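Carboxylesterase (Est-2) (Archaeoglobus fulgidus, PDB 5FRD) probably hydrolyses carboxylic esters as a thermophilic esterase of the alpha/beta hydrolase family, and binds coenzyme A near its active site. Local coordinates at residues 12-17 with 47-52; 7-12 with 69-74; 191-196 with 243-248; 83-88 with 104-109. All coordinates share one frame; numbering follows the deposited sequence. Where two conformers were deposited one is given.

All four contacts involve the single mixed sheet of this alpha/beta hydrolase. Contacts 1 and 2 lie at its antiparallel edge, their centres about 8 Å apart. They share Val-12, and contact 1 is nested along the chain inside the loop that contact 2 closes. Contact 2 lays helix 65-79 against the hairpin that contact 1 joins to strand 47-49. Contact 4 follows in the parallel centre, about 16 Å from either centre, and touches contact 2 through Ile-105 and Ser-73. Contact 3 comes last, about 11 Å from contact 4, where strand 192-197 pairs with strand 106-112 and helix 235-249 packs on its face at Leu-193. Together they sample the sheet from its antiparallel edge to its parallel half, with helices packed on it.

Contact 1 (12-17 with 47-52); sequences VKVSLL and YAIDLP
Val-14 lays its CG1 methyl across the side chain of Ile-49, 3.7 Å from CG1, in an oblique crossing. CG1 of Val-14 points anti to the backbone N (chi1 175°), which also brings it near the carbonyl O of Asp-50. On the same face, Leu-16 sets CD2 against Ile-49, 4.1 Å from CB, while its CB lies at the edge of the Tyr-47 ring. Farther along, Pro-52 meets CG1 of Val-12 through its CG, the two side chains roughly perpendicular.

The backbones run antiparallel. Leu-17 and Ala-48 form a hydrogen-bonded pair, with Ala-48 N 2.8 Å from Leu-17 O and Leu-17 N 2.9 Å from Ala-48 O. A third bond joins Asp-50 N to Ser-15 O at 2.9 Å. The carboxylate of Asp-50 passes CB of Ser-15 and is held by several partners: OD2 forms a salt bridge with Arg-4 and accepts from Gln-56 N, and OD1 accepts from Ala-34 N. Such a buried acid, so gripped, would be expected to stay ionised.

Strand 12-18 thus lies between strands 3-9 and 47-49, with strand 24-27 beyond and helix 65-79 packed over Val-14 and Ile-49.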
loop_
_atom_site.group_PDB
_atom_site.type_symbol
_atom_site.label_atom_id
_atom_site.label_comp_id
_atom_site.label_asym_id
_atom_site.label_seq_id
_atom_site.Cartn_x
_atom_site.Cartn_y
_atom_site.Cartn_z
ATOM N N VAL A 12 -12.211 10.758 -14.419
ATOM C CA VAL A 12 -12.396 9.559 -13.604
ATOM C C VAL A 12 -12.665 10.054 -12.173
ATOM O O VAL A 12 -11.850 10.788 -11.597
ATOM C CB VAL A 12 -11.144 8.664 -13.635
ATOM C CG1 VAL A 12 -11.313 7.419 -12.754
ATOM C CG2 VAL A 12 -10.833 8.239 -15.068
ATOM N N LYS A 13 -13.821 9.684 -11.643
ATOM C CA LYS A 13 -14.173 9.987 -10.253
ATOM C C LYS A 13 -13.300 9.120 -9.345
ATOM O O LYS A 13 -13.304 7.890 -9.477
ATOM C CB LYS A 13 -15.650 9.744 -9.977
ATOM C CG LYS A 13 -16.053 9.946 -8.511
ATOM C CD LYS A 13 -17.569 9.913 -8.284
ATOM C CE LYS A 13 -18.267 8.582 -8.478
ATOM N NZ LYS A 13 -17.442 7.395 -8.121
ATOM N N VAL A 14 -12.598 9.794 -8.443
ATOM C CA VAL A 14 -11.747 9.127 -7.443
ATOM C C VAL A 14 -12.290 9.484 -6.071
ATOM O O VAL A 14 -12.408 10.647 -5.719
ATOM C CB VAL A 14 -10.278 9.530 -7.581
ATOM C CG1 VAL A 14 -9.427 8.922 -6.461
ATOM C CG2 VAL A 14 -9.723 9.078 -8.940
ATOM N N SER A 15 -12.576 8.450 -5.263
ATOM C CA SER A 15 -12.964 8.637 -3.879
ATOM C C SER A 15 -11.766 8.460 -2.963
ATOM O O SER A 15 -10.864 7.676 -3.276
ATOM C CB SER A 15 -14.040 7.646 -3.502
ATOM O OG SER A 15 -14.627 8.012 -2.248
ATOM N N LEU A 16 -11.775 9.202 -1.884
ATOM C CA LEU A 16 -10.780 9.048 -0.811
ATOM C C LEU A 16 -11.474 9.066 0.528
ATOM O O LEU A 16 -12.507 9.694 0.697
ATOM C CB LEU A 16 -9.695 10.120 -0.856
ATOM C CG LEU A 16 -8.937 10.265 -2.189
ATOM C CD1 LEU A 16 -9.549 11.356 -3.080
ATOM C CD2 LEU A 16 -7.480 10.581 -1.971
ATOM N N LEU A 17 -10.841 8.432 1.514
ATOM C CA LEU A 17 -11.214 8.610 2.910
ATOM C C LEU A 17 -10.226 9.559 3.526
ATOM O O LEU A 17 -9.024 9.509 3.238
ATOM C CB LEU A 17 -11.208 7.290 3.670
ATOM C CG LEU A 17 -12.260 6.292 3.271
ATOM C CD1 LEU A 17 -12.069 5.017 4.084
ATOM C CD2 LEU A 17 -13.667 6.836 3.444
ATOM N N TYR A 47 -5.054 11.227 4.068
ATOM C CA TYR A 47 -5.970 10.781 3.026
ATOM C C TYR A 47 -5.582 9.422 2.488
ATOM O O TYR A 47 -4.396 9.191 2.218
ATOM C CB TYR A 47 -5.915 11.749 1.830
ATOM C CG TYR A 47 -6.620 13.059 1.967
ATOM C CD1 TYR A 47 -6.030 14.088 2.663
ATOM C CD2 TYR A 47 -7.858 13.270 1.394
ATOM C CE1 TYR A 47 -6.674 15.355 2.763
ATOM C CE2 TYR A 47 -8.491 14.516 1.471
ATOM C CZ TYR A 47 -7.893 15.509 2.164
ATOM O OH TYR A 47 -8.504 16.767 2.238
ATOM N N ALA A 48 -6.566 8.552 2.288
ATOM C CA ALA A 48 -6.361 7.244 1.672
ATOM C C ALA A 48 -7.165 7.147 0.395
ATOM O O ALA A 48 -8.375 7.356 0.410
ATOM C CB ALA A 48 -6.758 6.115 2.620
ATOM N N ILE A 49 -6.488 6.846 -0.701
ATOM C CA ILE A 49 -7.165 6.739 -1.985
ATOM C C ILE A 49 -7.931 5.436 -2.150
ATOM O O ILE A 49 -7.476 4.387 -1.701
ATOM C CB ILE A 49 -6.147 6.927 -3.112
ATOM C CG1 ILE A 49 -6.832 7.127 -4.467
ATOM C CG2 ILE A 49 -5.143 5.788 -3.172
ATOM C CD1 ILE A 49 -5.875 7.507 -5.603
ATOM N N ASP A 50 -9.083 5.464 -2.822
ATOM C CA ASP A 50 -9.623 4.264 -3.477
ATOM C C ASP A 50 -9.073 4.270 -4.903
ATOM O O ASP A 50 -9.456 5.150 -5.687
ATOM C CB ASP A 50 -11.165 4.301 -3.577
ATOM C CG ASP A 50 -11.901 3.975 -2.308
ATOM O OD1 ASP A 50 -11.397 3.214 -1.461
ATOM O OD2 ASP A 50 -13.109 4.387 -2.223
ATOM N N LEU A 51 -8.122 3.422 -5.252
ATOM C CA LEU A 51 -7.667 3.411 -6.638
ATOM C C LEU A 51 -8.844 3.149 -7.558
ATOM O O LEU A 51 -9.788 2.442 -7.188
ATOM C CB LEU A 51 -6.584 2.344 -6.856
ATOM C CG LEU A 51 -5.225 2.590 -6.212
ATOM C CD1 LEU A 51 -4.359 1.353 -6.302
ATOM C CD2 LEU A 51 -4.515 3.803 -6.782
ATOM N N PRO A 52 -8.810 3.720 -8.771
ATOM C CA PRO A 52 -9.851 3.328 -9.730
ATOM C C PRO A 52 -9.984 1.809 -9.785
ATOM O O PRO A 52 -9.003 1.079 -9.563
ATOM C CB PRO A 52 -9.338 3.905 -11.046
ATOM C CG PRO A 52 -8.545 5.097 -10.622
ATOM C CD PRO A 52 -7.855 4.671 -9.343
#

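Contact 2 (7-12 with 69-74); sequences IDVDGV and AYYASE
The Tyr-70 ring receives OD2 of Asp-10 at its edge, near the ring plane, and carries CG of Glu-74 over one face, displaced from the ring centre. Val-9 CG1 approaches this ring obliquely, as it does that of Tyr-71, to which Val-12 CG2 also comes at a slant. The contact sets helix 65-79 of the alpha/beta hydrolase fold against the beta hairpin formed by strands 3-9 and 12-18, whose type I' turn runs from Val-9 to Val-12.

Val-9 is the buried centre. Its CG1 methyl lies 3.7 Å from Tyr-71 CD1 and equally 3.7 Å from Glu-74 CB, so that it nestles among the side chains of Tyr-70, Tyr-71 and Glu-74. CG1 is anti to the backbone N (chi1 177°), leaving CG2 on the other branch to pack on Glu-74 CB as well. CG2 of Val-12 reaches the Tyr-71 ring at CE1, 3.9 Å away.

The turn is held by Val-9 N to Val-12 O and Val-12 N to Val-9 O. An Asx motif adds to this in one of the two conformers of Asp-8: Gly-11 N donates to its OD2 at 3.0 Å from the syn side, 25° out of the carboxylate plane. Tyr-70 also touches Arg-101 of helix 90-101. Toward the surface, the carboxylate plane of Asp-10 is turned 30° from the Tyr-70 ring. OD2 of Asp-10 lies 2.5 Å from OH of Tyr-70, a hydrogen bond whose exact length is doubtful, since Asp-10 was modelled in two conformers.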
loop_
_atom_site.group_PDB
_atom_site.type_symbol
_atom_site.label_atom_id
_atom_site.label_comp_id
_atom_site.label_asym_id
_atom_site.label_seq_id
_atom_site.Cartn_x
_atom_site.Cartn_y
_atom_site.Cartn_z
ATOM N N ILE A 7 -13.007 13.476 -5.809
ATOM C CA ILE A 7 -12.290 14.374 -6.727
ATOM C C ILE A 7 -12.416 13.802 -8.125
ATOM O O ILE A 7 -12.913 12.692 -8.345
ATOM C CB ILE A 7 -10.797 14.527 -6.340
ATOM C CG1 ILE A 7 -10.032 13.224 -6.507
ATOM C CG2 ILE A 7 -10.688 15.092 -4.938
ATOM C CD1 ILE A 7 -8.549 13.366 -6.316
ATOM N N ASP A 8 -11.967 14.591 -9.107
ATOM C CA ASP A 8 -11.960 14.157 -10.501
ATOM C C ASP A 8 -10.538 14.159 -11.015
ATOM O O ASP A 8 -9.823 15.145 -10.840
ATOM C CB ASP A 8 -12.800 15.104 -11.356
ATOM C CG ASP A 8 -12.851 14.652 -12.810
ATOM O OD1 ASP A 8 -13.623 13.721 -13.107
ATOM O OD2 ASP A 8 -12.081 15.205 -13.633
ATOM N N VAL A 9 -10.129 13.051 -11.619
ATOM C CA VAL A 9 -8.858 12.956 -12.306
ATOM C C VAL A 9 -9.119 12.616 -13.782
ATOM O O VAL A 9 -9.417 11.480 -14.110
ATOM C CB VAL A 9 -7.914 11.909 -11.668
ATOM C CG1 VAL A 9 -6.615 11.786 -12.448
ATOM C CG2 VAL A 9 -7.645 12.287 -10.212
ATOM N N ASP A 10 -8.976 13.638 -14.651
ATOM C CA ASP A 10 -9.214 13.480 -16.102
ATOM C C ASP A 10 -10.539 12.804 -16.434
ATOM O O ASP A 10 -10.615 11.953 -17.315
ATOM C CB ASP A 10 -8.082 12.665 -16.732
ATOM C CG ASP A 10 -6.726 13.273 -16.497
ATOM O OD1 ASP A 10 -6.649 14.486 -16.214
ATOM O OD2 ASP A 10 -5.735 12.519 -16.594
ATOM N N GLY A 11 -11.576 13.161 -15.700
ATOM C CA GLY A 11 -12.886 12.583 -15.902
ATOM C C GLY A 11 -13.183 11.283 -15.168
ATOM O O GLY A 11 -14.283 10.757 -15.288
ATOM N N VAL A 12 -12.211 10.758 -14.419
ATOM C CA VAL A 12 -12.396 9.559 -13.604
ATOM C C VAL A 12 -12.665 10.054 -12.173
ATOM O O VAL A 12 -11.850 10.788 -11.597
ATOM C CB VAL A 12 -11.144 8.664 -13.635
ATOM C CG1 VAL A 12 -11.313 7.419 -12.754
ATOM C CG2 VAL A 12 -10.833 8.239 -15.068
ATOM N N ALA A 69 -0.093 4.812 -10.540
ATOM C CA ALA A 69 0.708 5.889 -9.973
ATOM C C ALA A 69 0.328 7.276 -10.492
ATOM O O ALA A 69 0.429 8.257 -9.760
ATOM C CB ALA A 69 2.192 5.613 -10.188
ATOM N N TYR A 70 -0.113 7.338 -11.746
ATOM C CA TYR A 70 -0.652 8.576 -12.271
ATOM C C TYR A 70 -1.894 9.003 -11.498
ATOM O O TYR A 70 -1.983 10.144 -11.039
ATOM C CB TYR A 70 -0.974 8.450 -13.766
ATOM C CG TYR A 70 -1.683 9.657 -14.295
ATOM C CD1 TYR A 70 -0.960 10.818 -14.546
ATOM C CD2 TYR A 70 -3.053 9.659 -14.478
ATOM C CE1 TYR A 70 -1.592 11.964 -15.006
ATOM C CE2 TYR A 70 -3.693 10.812 -14.934
ATOM C CZ TYR A 70 -2.948 11.950 -15.185
ATOM O OH TYR A 70 -3.537 13.108 -15.647
ATOM N N TYR A 71 -2.865 8.105 -11.332
ATOM C CA TYR A 71 -4.046 8.448 -10.534
ATOM C C TYR A 71 -3.698 8.819 -9.092
ATOM O O TYR A 71 -4.249 9.773 -8.544
ATOM C CB TYR A 71 -5.104 7.345 -10.537
ATOM C CG TYR A 71 -5.764 7.187 -11.870
ATOM C CD1 TYR A 71 -6.685 8.135 -12.326
ATOM C CD2 TYR A 71 -5.452 6.116 -12.698
ATOM C CE1 TYR A 71 -7.260 8.017 -13.583
ATOM C CE2 TYR A 71 -6.034 5.982 -13.951
ATOM C CZ TYR A 71 -6.924 6.940 -14.382
ATOM O OH TYR A 71 -7.496 6.800 -15.628
ATOM N N ALA A 72 -2.751 8.104 -8.497
ATOM C CA ALA A 72 -2.353 8.412 -7.147
ATOM C C ALA A 72 -1.685 9.763 -7.040
ATOM O O ALA A 72 -1.963 10.521 -6.137
ATOM C CB ALA A 72 -1.473 7.312 -6.592
ATOM N N SER A 73 -0.756 10.057 -7.969
ATOM C CA SER A 73 -0.078 11.333 -7.947
ATOM C C SER A 73 -1.013 12.534 -8.146
ATOM O O SER A 73 -0.924 13.513 -7.394
ATOM C CB SER A 73 1.061 11.349 -8.941
ATOM O OG SER A 73 0.623 11.158 -10.260
ATOM N N GLU A 74 -1.919 12.428 -9.110
ATOM C CA GLU A 74 -2.889 13.484 -9.324
ATOM C C GLU A 74 -3.773 13.674 -8.114
ATOM O O GLU A 74 -4.104 14.782 -7.710
ATOM C CB GLU A 74 -3.747 13.195 -10.563
ATOM C CG GLU A 74 -2.984 13.322 -11.865
ATOM C CD GLU A 74 -2.551 14.756 -12.132
ATOM O OE1 GLU A 74 -3.410 15.649 -12.133
ATOM O OE2 GLU A 74 -1.345 14.996 -12.279
#

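Contact 3 (191-196 with 243-248); sequences PTLVIV and EKFLKK
Phe-245 presses one ring face onto Leu-193, and this is the tight half of the contact. CB of Leu-193 stands 3.7 Å from the centroid of the Phe-245 ring, only 4° off its normal, a nearly ideal CH-pi arrangement over the centre of the face. The two side chains run past one another in opposite senses, so that the leucine's CD2 comes back to CB of Phe-245, also at 3.7 Å. With CG of Phe-245 anti to the backbone N (chi1 -179°), the ring extends from the helix to the strand, where its CZ reaches the backbone at Leu-193 N. The carbonyl O of Pro-191 lies at the ring edge, 3.7 Å from CZ of Phe-245, and the proline CB packs against the same carbon at 4.0 Å.

The other side is looser and polar. A water at the edge of the Phe-245 ring lies 3.0 Å from Thr-192 O. The solvent-exposed Lys-248 has two conformers, so its place is doubtful; in one, NZ passes CB of Pro-191 at 4.4 Å and bonds weakly to this water and to Asn-217.

Helix 235-249 thereby packs on strand 192-197, with Phe-245 also covering Ala-108 and Val-110 of the adjoining strand 106-112. Strand 218-223, neighbour on the other side, contributes Val-221 against Leu-193 and Glu-219 against Lys-248.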
loop_
_atom_site.group_PDB
_atom_site.type_symbol
_atom_site.label_atom_id
_atom_site.label_comp_id
_atom_site.label_asym_id
_atom_site.label_seq_id
_atom_site.Cartn_x
_atom_site.Cartn_y
_atom_site.Cartn_z
ATOM N N PRO A 191 13.622 10.359 3.087
ATOM C CA PRO A 191 13.556 9.438 4.212
ATOM C C PRO A 191 12.543 8.341 3.928
ATOM O O PRO A 191 11.473 8.601 3.366
ATOM C CB PRO A 191 13.120 10.310 5.380
ATOM C CG PRO A 191 13.530 11.697 4.971
ATOM C CD PRO A 191 13.326 11.745 3.511
ATOM N N THR A 192 12.856 7.134 4.357
ATOM C CA THR A 192 12.047 5.966 4.079
ATOM C C THR A 192 11.902 5.155 5.361
ATOM O O THR A 192 12.862 4.958 6.105
ATOM C CB THR A 192 12.658 5.164 2.923
ATOM O OG1 THR A 192 12.677 5.957 1.709
ATOM C CG2 THR A 192 11.854 3.954 2.584
ATOM N N LEU A 193 10.695 4.672 5.590
ATOM C CA LEU A 193 10.392 3.728 6.666
ATOM C C LEU A 193 9.917 2.466 6.005
ATOM O O LEU A 193 9.065 2.509 5.097
ATOM C CB LEU A 193 9.327 4.285 7.596
ATOM C CG LEU A 193 8.896 3.382 8.755
ATOM C CD1 LEU A 193 10.059 3.163 9.710
ATOM C CD2 LEU A 193 7.735 4.008 9.469
ATOM N N VAL A 194 10.501 1.330 6.398
ATOM C CA VAL A 194 10.176 0.038 5.782
ATOM C C VAL A 194 9.575 -0.814 6.885
ATOM O O VAL A 194 10.215 -0.990 7.940
ATOM C CB VAL A 194 11.429 -0.621 5.175
ATOM C CG1 VAL A 194 11.111 -1.938 4.525
ATOM C CG2 VAL A 194 12.127 0.319 4.180
ATOM N N ILE A 195 8.339 -1.274 6.710
ATOM C CA ILE A 195 7.613 -1.974 7.746
ATOM C C ILE A 195 7.149 -3.317 7.221
ATOM O O ILE A 195 6.567 -3.383 6.125
ATOM C CB ILE A 195 6.372 -1.195 8.237
ATOM C CG1 ILE A 195 6.741 0.192 8.783
ATOM C CG2 ILE A 195 5.612 -1.977 9.289
ATOM C CD1 ILE A 195 5.545 1.085 9.151
ATOM N N VAL A 196 7.355 -4.390 7.996
ATOM C CA VAL A 196 6.854 -5.697 7.620
ATOM C C VAL A 196 6.436 -6.423 8.880
ATOM O O VAL A 196 7.059 -6.261 9.925
ATOM C CB VAL A 196 7.910 -6.489 6.800
ATOM C CG1 VAL A 196 9.178 -6.722 7.600
ATOM C CG2 VAL A 196 7.365 -7.798 6.263
ATOM N N GLU A 243 4.041 7.159 13.570
ATOM C CA GLU A 243 4.059 8.461 14.238
ATOM C C GLU A 243 5.472 8.908 14.612
ATOM O O GLU A 243 5.815 10.102 14.434
ATOM C CB GLU A 243 3.134 8.471 15.447
ATOM C CG GLU A 243 2.987 9.844 16.088
ATOM C CD GLU A 243 2.349 10.892 15.166
ATOM O OE1 GLU A 243 1.486 10.559 14.324
ATOM O OE2 GLU A 243 2.720 12.072 15.285
ATOM N N LYS A 244 6.301 7.989 15.095
ATOM C CA LYS A 244 7.690 8.301 15.401
ATOM C C LYS A 244 8.416 8.791 14.141
ATOM O O LYS A 244 9.152 9.785 14.162
ATOM C CB LYS A 244 8.392 7.082 15.995
ATOM C CG LYS A 244 9.851 7.290 16.353
ATOM C CD LYS A 244 10.326 6.188 17.297
ATOM C CE LYS A 244 11.839 6.176 17.457
ATOM N NZ LYS A 244 12.510 5.401 16.374
ATOM N N PHE A 245 8.174 8.130 13.019
ATOM C CA PHE A 245 8.774 8.529 11.742
ATOM C C PHE A 245 8.260 9.885 11.256
ATOM O O PHE A 245 9.033 10.718 10.736
ATOM C CB PHE A 245 8.480 7.444 10.691
ATOM C CG PHE A 245 9.058 7.712 9.333
ATOM C CD1 PHE A 245 10.417 7.635 9.109
ATOM C CD2 PHE A 245 8.235 7.973 8.246
ATOM C CE1 PHE A 245 10.952 7.838 7.855
ATOM C CE2 PHE A 245 8.751 8.170 6.995
ATOM C CZ PHE A 245 10.109 8.110 6.789
ATOM N N LEU A 246 6.964 10.121 11.371
ATOM C CA LEU A 246 6.394 11.414 10.967
ATOM C C LEU A 246 7.018 12.550 11.763
ATOM O O LEU A 246 7.289 13.610 11.201
ATOM C CB LEU A 246 4.873 11.404 11.091
ATOM C CG LEU A 246 4.148 10.446 10.127
ATOM C CD1 LEU A 246 2.643 10.433 10.380
ATOM C CD2 LEU A 246 4.427 10.740 8.661
ATOM N N LYS A 247 7.258 12.334 13.060
ATOM C CA LYS A 247 7.992 13.328 13.910
ATOM C C LYS A 247 9.353 13.599 13.357
ATOM O O LYS A 247 9.771 14.754 13.231
ATOM C CB LYS A 247 8.270 12.827 15.347
ATOM C CG LYS A 247 7.798 13.784 16.430
ATOM C CD LYS A 247 8.426 13.480 17.796
ATOM C CE LYS A 247 8.481 14.703 18.751
ATOM N NZ LYS A 247 9.635 15.591 18.413
ATOM N N LYS A 248 10.071 12.532 13.018
ATOM C CA LYS A 248 11.418 12.634 12.475
ATOM C C LYS A 248 11.471 13.463 11.194
ATOM O O LYS A 248 12.364 14.283 11.016
ATOM C CB LYS A 248 11.994 11.245 12.223
ATOM C CG LYS A 248 13.439 11.250 11.735
ATOM C CD LYS A 248 13.966 9.842 11.557
ATOM C CE LYS A 248 13.866 9.384 10.109
ATOM N NZ LYS A 248 15.029 9.858 9.312
HETATM O O HOH W 1 14.441 6.961 7.655
#

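Contact 4 (83-88 with 104-109); sequences AVVVGH and EICLAL
The backbones of 83-88 and 104-109 run parallel, joined by hydrogen bonds from Ala-83 N to Ile-105 O, from Leu-107 N to Ala-83 O and, at 3.0 Å, from Val-85 N to Ala-108 O. The middle bond is bent at its acceptor, with the donor 54° out of the carbonyl plane of Ala-83, where the chain turns a corner at Leu-107. The amide N of Ala-108, just beyond that corner, is buried without a partner.

Side chains divide between two faces. Val-85 shares one with Cys-106 and Leu-109: its CB meets CD2 of Leu-109 at 4.1 Å, and in one of the two conformers of Cys-106, SG lies 4.0 Å from CG2 of Val-85. Across the sheet, Val-84 straddles the methyl of Ala-108, with CG2 at 4.0 Å from its CB and CG1 nearly as close. CG1 of Val-84 is anti to the backbone N (chi1 176°) and CG2 falls beside it, which turns both branches to that methyl. Leu-107 folds back over the start of the first strand, its CG 3.8 Å from Ala-83 N.

Helices 65-79 and 90-101 cover the Val-85 face, through Leu-76 and Ala-95. Strand 83-88, helix 90-101 and strand 106-112 make a beta-alpha-beta crossover, and strand 83-88, with Gly-87 near its end, leads into what is probably the nucleophile elbow of the alpha/beta hydrolase fold.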
loop_
_atom_site.group_PDB
_atom_site.type_symbol
_atom_site.label_atom_id
_atom_site.label_comp_id
_atom_site.label_asym_id
_atom_site.label_seq_id
_atom_site.Cartn_x
_atom_site.Cartn_y
_atom_site.Cartn_z
ATOM N N ALA A 83 3.228 14.912 0.368
ATOM C CA ALA A 83 2.903 14.040 1.507
ATOM C C ALA A 83 3.950 12.984 1.724
ATOM O O ALA A 83 4.738 12.659 0.825
ATOM C CB ALA A 83 1.571 13.338 1.268
ATOM N N VAL A 84 3.928 12.424 2.941
ATOM C CA VAL A 84 4.522 11.130 3.192
ATOM C C VAL A 84 3.614 10.105 2.504
ATOM O O VAL A 84 2.423 10.056 2.821
ATOM C CB VAL A 84 4.622 10.897 4.690
ATOM C CG1 VAL A 84 5.149 9.492 4.982
ATOM C CG2 VAL A 84 5.504 11.954 5.341
ATOM N N VAL A 85 4.165 9.314 1.611
ATOM C CA VAL A 85 3.385 8.348 0.857
ATOM C C VAL A 85 3.563 6.971 1.459
ATOM O O VAL A 85 4.708 6.493 1.564
ATOM C CB VAL A 85 3.790 8.329 -0.608
ATOM C CG1 VAL A 85 2.988 7.306 -1.391
ATOM C CG2 VAL A 85 3.619 9.719 -1.234
ATOM N N VAL A 86 2.464 6.370 1.878
ATOM C CA VAL A 86 2.445 5.068 2.591
ATOM C C VAL A 86 1.780 4.068 1.651
ATOM O O VAL A 86 0.608 4.224 1.320
ATOM C CB VAL A 86 1.644 5.180 3.884
ATOM C CG1 VAL A 86 1.652 3.846 4.633
ATOM C CG2 VAL A 86 2.142 6.299 4.772
ATOM N N GLY A 87 2.503 3.054 1.211
ATOM C CA GLY A 87 1.980 2.049 0.295
ATOM C C GLY A 87 2.115 0.641 0.792
ATOM O O GLY A 87 3.202 0.271 1.226
ATOM N N HIS A 88 1.054 -0.133 0.676
ATOM C CA HIS A 88 1.017 -1.533 1.066
ATOM C C HIS A 88 0.974 -2.425 -0.156
ATOM O O HIS A 88 0.054 -2.324 -0.959
ATOM C CB HIS A 88 -0.173 -1.813 1.934
ATOM C CG HIS A 88 -0.271 -3.232 2.369
ATOM N ND1 HIS A 88 -1.416 -3.977 2.244
ATOM C CD2 HIS A 88 0.645 -4.041 2.929
ATOM C CE1 HIS A 88 -1.196 -5.198 2.711
ATOM N NE2 HIS A 88 0.041 -5.259 3.151
ATOM N N GLU A 104 9.031 15.298 -6.348
ATOM C CA GLU A 104 8.765 16.557 -5.703
ATOM C C GLU A 104 7.578 16.531 -4.734
ATOM O O GLU A 104 7.501 17.315 -3.805
ATOM C CB GLU A 104 8.561 17.639 -6.795
ATOM C CG GLU A 104 7.308 17.508 -7.682
ATOM C CD GLU A 104 7.417 16.502 -8.834
ATOM O OE1 GLU A 104 8.532 15.986 -9.130
ATOM O OE2 GLU A 104 6.355 16.242 -9.459
ATOM N N ILE A 105 6.637 15.611 -4.986
ATOM C CA ILE A 105 5.433 15.543 -4.145
ATOM C C ILE A 105 5.578 14.583 -2.957
ATOM O O ILE A 105 4.673 14.525 -2.157
ATOM C CB ILE A 105 4.127 15.241 -4.934
ATOM C CG1 ILE A 105 4.063 13.815 -5.433
ATOM C CG2 ILE A 105 3.936 16.257 -6.084
ATOM C CD1 ILE A 105 2.833 13.454 -6.243
ATOM N N CYS A 106 6.720 13.892 -2.876
ATOM C CA CYS A 106 6.999 12.929 -1.809
ATOM C C CYS A 106 7.902 13.523 -0.764
ATOM O O CYS A 106 9.083 13.836 -1.042
ATOM C CB CYS A 106 7.690 11.731 -2.367
ATOM S SG CYS A 106 6.695 10.865 -3.550
ATOM N N LEU A 107 7.380 13.705 0.428
ATOM C CA LEU A 107 8.171 14.155 1.543
ATOM C C LEU A 107 8.979 12.998 2.129
ATOM O O LEU A 107 10.079 13.185 2.678
ATOM C CB LEU A 107 7.306 14.720 2.646
ATOM C CG LEU A 107 6.337 15.843 2.249
ATOM C CD1 LEU A 107 5.483 16.201 3.437
ATOM C CD2 LEU A 107 7.131 17.045 1.731
ATOM N N ALA A 108 8.429 11.793 2.003
ATOM C CA ALA A 108 9.049 10.577 2.551
ATOM C C ALA A 108 8.226 9.406 2.036
ATOM O O ALA A 108 7.135 9.593 1.514
ATOM C CB ALA A 108 9.026 10.580 4.067
ATOM N N LEU A 109 8.765 8.191 2.144
ATOM C CA LEU A 109 8.120 6.967 1.686
ATOM C C LEU A 109 7.979 6.012 2.850
ATOM O O LEU A 109 8.915 5.888 3.642
ATOM C CB LEU A 109 8.937 6.303 0.602
ATOM C CG LEU A 109 8.872 6.877 -0.800
ATOM C CD1 LEU A 109 9.840 6.146 -1.716
ATOM C CD2 LEU A 109 7.478 6.703 -1.387
#